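Local coordinates for protein coronin (Toxoplasma gondii, PDB 4OZU) that probably binds actin filaments, as coronins of this WD-repeat family do, with this chain holding its WD40 beta-propeller domain, at residues A[292-297]-A[303-308]. Residues are numbered along the deposited sequence; the frame is centred on the assembly and turned at random.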
loop_
_atom_site.group_PDB
_atom_site.type_symbol
_atom_site.label_atom_id
_atom_site.label_comp_id
_atom_site.label_asym_id
_atom_site.label_seq_id
_atom_site.Cartn_x
_atom_site.Cartn_y
_atom_site.Cartn_z
ATOM N N CYS A 292 -15.068 -5.171 -4.370
ATOM C CA CYS A 292 -13.963 -5.409 -3.449
ATOM C C CYS A 292 -14.496 -6.135 -2.225
ATOM O O CYS A 292 -15.465 -5.681 -1.622
ATOM C CB CYS A 292 -13.311 -4.090 -3.018
ATOM S SG CYS A 292 -12.677 -4.145 -1.323
ATOM N N ARG A 293 -13.888 -7.260 -1.859
ATOM C CA ARG A 293 -14.315 -7.965 -0.655
ATOM C C ARG A 293 -13.259 -7.876 0.430
ATOM O O ARG A 293 -12.078 -7.644 0.163
ATOM C CB ARG A 293 -14.650 -9.423 -0.959
ATOM C CG ARG A 293 -13.525 -10.247 -1.528
ATOM C CD ARG A 293 -14.018 -11.657 -1.816
ATOM N NE ARG A 293 -14.555 -12.293 -0.615
ATOM C CZ ARG A 293 -15.138 -13.487 -0.589
ATOM N NH1 ARG A 293 -15.275 -14.196 -1.705
ATOM N NH2 ARG A 293 -15.591 -13.974 0.558
ATOM N N TYR A 294 -13.705 -8.034 1.667
ATOM C CA TYR A 294 -12.814 -7.914 2.797
ATOM C C TYR A 294 -13.099 -8.931 3.888
ATOM O O TYR A 294 -14.201 -9.481 4.009
ATOM C CB TYR A 294 -12.870 -6.497 3.369
ATOM C CG TYR A 294 -14.229 -5.852 3.364
ATOM C CD1 TYR A 294 -14.694 -5.187 2.238
ATOM C CD2 TYR A 294 -15.040 -5.874 4.498
ATOM C CE1 TYR A 294 -15.939 -4.577 2.234
ATOM C CE2 TYR A 294 -16.280 -5.267 4.497
ATOM C CZ TYR A 294 -16.723 -4.618 3.365
ATOM O OH TYR A 294 -17.962 -4.012 3.369
ATOM N N TYR A 295 -12.045 -9.162 4.660
ATOM C CA TYR A 295 -11.965 -10.178 5.691
ATOM C C TYR A 295 -11.422 -9.515 6.941
ATOM O O TYR A 295 -10.806 -8.450 6.848
ATOM C CB TYR A 295 -11.023 -11.311 5.272
ATOM C CG TYR A 295 -11.349 -11.956 3.950
ATOM C CD1 TYR A 295 -10.987 -11.360 2.750
ATOM C CD2 TYR A 295 -12.007 -13.171 3.904
ATOM C CE1 TYR A 295 -11.287 -11.962 1.537
ATOM C CE2 TYR A 295 -12.314 -13.779 2.705
ATOM C CZ TYR A 295 -11.955 -13.170 1.526
ATOM O OH TYR A 295 -12.261 -13.790 0.338
ATOM N N GLN A 296 -11.618 -10.136 8.098
ATOM C CA GLN A 296 -10.846 -9.746 9.271
ATOM C C GLN A 296 -9.929 -10.866 9.697
ATOM O O GLN A 296 -10.361 -12.000 9.873
ATOM C CB GLN A 296 -11.728 -9.356 10.453
ATOM C CG GLN A 296 -10.892 -8.686 11.538
ATOM C CD GLN A 296 -11.644 -8.393 12.813
ATOM O OE1 GLN A 296 -12.576 -9.107 13.186
ATOM N NE2 GLN A 296 -11.230 -7.332 13.503
ATOM N N TYR A 297 -8.658 -10.517 9.864
ATOM C CA TYR A 297 -7.669 -11.397 10.465
ATOM C C TYR A 297 -7.664 -11.088 11.952
ATOM O O TYR A 297 -7.235 -10.013 12.364
ATOM C CB TYR A 297 -6.302 -11.170 9.831
ATOM C CG TYR A 297 -5.211 -12.149 10.214
ATOM C CD1 TYR A 297 -5.445 -13.514 10.244
ATOM C CD2 TYR A 297 -3.922 -11.701 10.476
ATOM C CE1 TYR A 297 -4.433 -14.403 10.574
ATOM C CE2 TYR A 297 -2.913 -12.575 10.805
ATOM C CZ TYR A 297 -3.169 -13.921 10.847
ATOM O OH TYR A 297 -2.152 -14.786 11.163
ATOM N N ARG A 303 -11.587 -14.381 8.677
ATOM C CA ARG A 303 -13.036 -14.499 8.556
ATOM C C ARG A 303 -13.580 -13.523 7.522
ATOM O O ARG A 303 -13.212 -12.351 7.515
ATOM C CB ARG A 303 -13.707 -14.249 9.911
ATOM C CG ARG A 303 -13.241 -15.186 11.014
ATOM C CD ARG A 303 -14.049 -14.989 12.291
ATOM N NE ARG A 303 -13.451 -15.663 13.443
ATOM C CZ ARG A 303 -12.338 -15.265 14.055
ATOM N NH1 ARG A 303 -11.676 -14.201 13.621
ATOM N NH2 ARG A 303 -11.875 -15.943 15.097
ATOM N N SER A 304 -14.449 -14.015 6.647
ATOM C CA SER A 304 -15.117 -13.164 5.677
ATOM C C SER A 304 -16.049 -12.221 6.413
ATOM O O SER A 304 -16.779 -12.646 7.312
ATOM C CB SER A 304 -15.899 -14.001 4.661
ATOM O OG SER A 304 -16.385 -13.193 3.599
ATOM N N VAL A 305 -16.030 -10.948 6.034
ATOM C CA VAL A 305 -16.930 -9.968 6.635
ATOM C C VAL A 305 -17.977 -9.516 5.631
ATOM O O VAL A 305 -19.164 -9.781 5.808
ATOM C CB VAL A 305 -16.166 -8.750 7.162
ATOM C CG1 VAL A 305 -17.142 -7.693 7.689
ATOM C CG2 VAL A 305 -15.198 -9.176 8.255
ATOM N N ASP A 306 -17.546 -8.826 4.583
ATOM C CA ASP A 306 -18.484 -8.315 3.593
ATOM C C ASP A 306 -17.750 -7.884 2.331
ATOM O O ASP A 306 -16.583 -8.226 2.132
ATOM C CB ASP A 306 -19.283 -7.142 4.175
ATOM C CG ASP A 306 -20.736 -7.133 3.722
ATOM O OD1 ASP A 306 -20.996 -7.361 2.524
ATOM O OD2 ASP A 306 -21.621 -6.900 4.569
ATOM N N ALA A 307 -18.441 -7.141 1.476
ATOM C CA ALA A 307 -17.843 -6.670 0.236
ATOM C C ALA A 307 -18.429 -5.345 -0.233
ATOM O O ALA A 307 -19.588 -5.031 0.038
ATOM C CB ALA A 307 -18.011 -7.719 -0.843
ATOM N N TYR A 308 -17.598 -4.571 -0.922
ATOM C CA TYR A 308 -18.052 -3.414 -1.681
ATOM C C TYR A 308 -18.482 -3.884 -3.061
ATOM O O TYR A 308 -17.758 -4.635 -3.714
ATOM C CB TYR A 308 -16.947 -2.362 -1.788
ATOM C CG TYR A 308 -17.159 -1.351 -2.894
ATOM C CD1 TYR A 308 -18.207 -0.446 -2.839
ATOM C CD2 TYR A 308 -16.306 -1.296 -3.992
ATOM C CE1 TYR A 308 -18.406 0.482 -3.846
ATOM C CE2 TYR A 308 -16.496 -0.371 -5.004
ATOM C CZ TYR A 308 -17.551 0.518 -4.925
ATOM O OH TYR A 308 -17.753 1.446 -5.923
HETATM O O HOH W 1 -15.743 -11.177 2.235
HETATM O O HOH W 2 -13.084 -11.934 13.061
#
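The Tyr294 ring lies flat against the backbone of 303-308, one face taking Asp306 O 3.4 Å above its centre and Ala307 N beside it. Its first torsion places CG between the backbone N and the carbonyl carbon (chi1 37°), which swings the ring across to the neighbouring strand; CE1 comes to 3.5 Å from Ala307 CA, and the hydroxyl passes Asp306 CB on its way to Leu15 O. Phe349 packs edge-to-face with the same ring, joining this hairpin to the next blade. The Tyr295 ring, on the other side of the sheet, meets Arg303 O at its edge, while its CD2 touches Ser304 CA at 3.6 Å. Ser304 OG stands at the edge of the Arg293 guanidinium, in its plane. Strands 291-298 and 301-309 are the third and fourth strands of a four-stranded antiparallel propeller blade, 301-309 at its edge, and a classic beta bulge interrupts their pairing: Val305 and Asp306 both face Tyr294. Val305 N gives Tyr294 O a 3.1 Å bond on a lone pair, in the carbonyl plane; Asp306 N adds only a weak one at 3.5 Å. A water donates to that same oxygen and also hydrogen-bonds Ser304 OG and Arg293 NH2. Beyond the bulge, Gln296 N and Arg303 O pair at 2.8 Å. Ala307 N, turned from the neighbouring strand, is held by the anti lone pair of Asp306 OD1 at 2.8 Å.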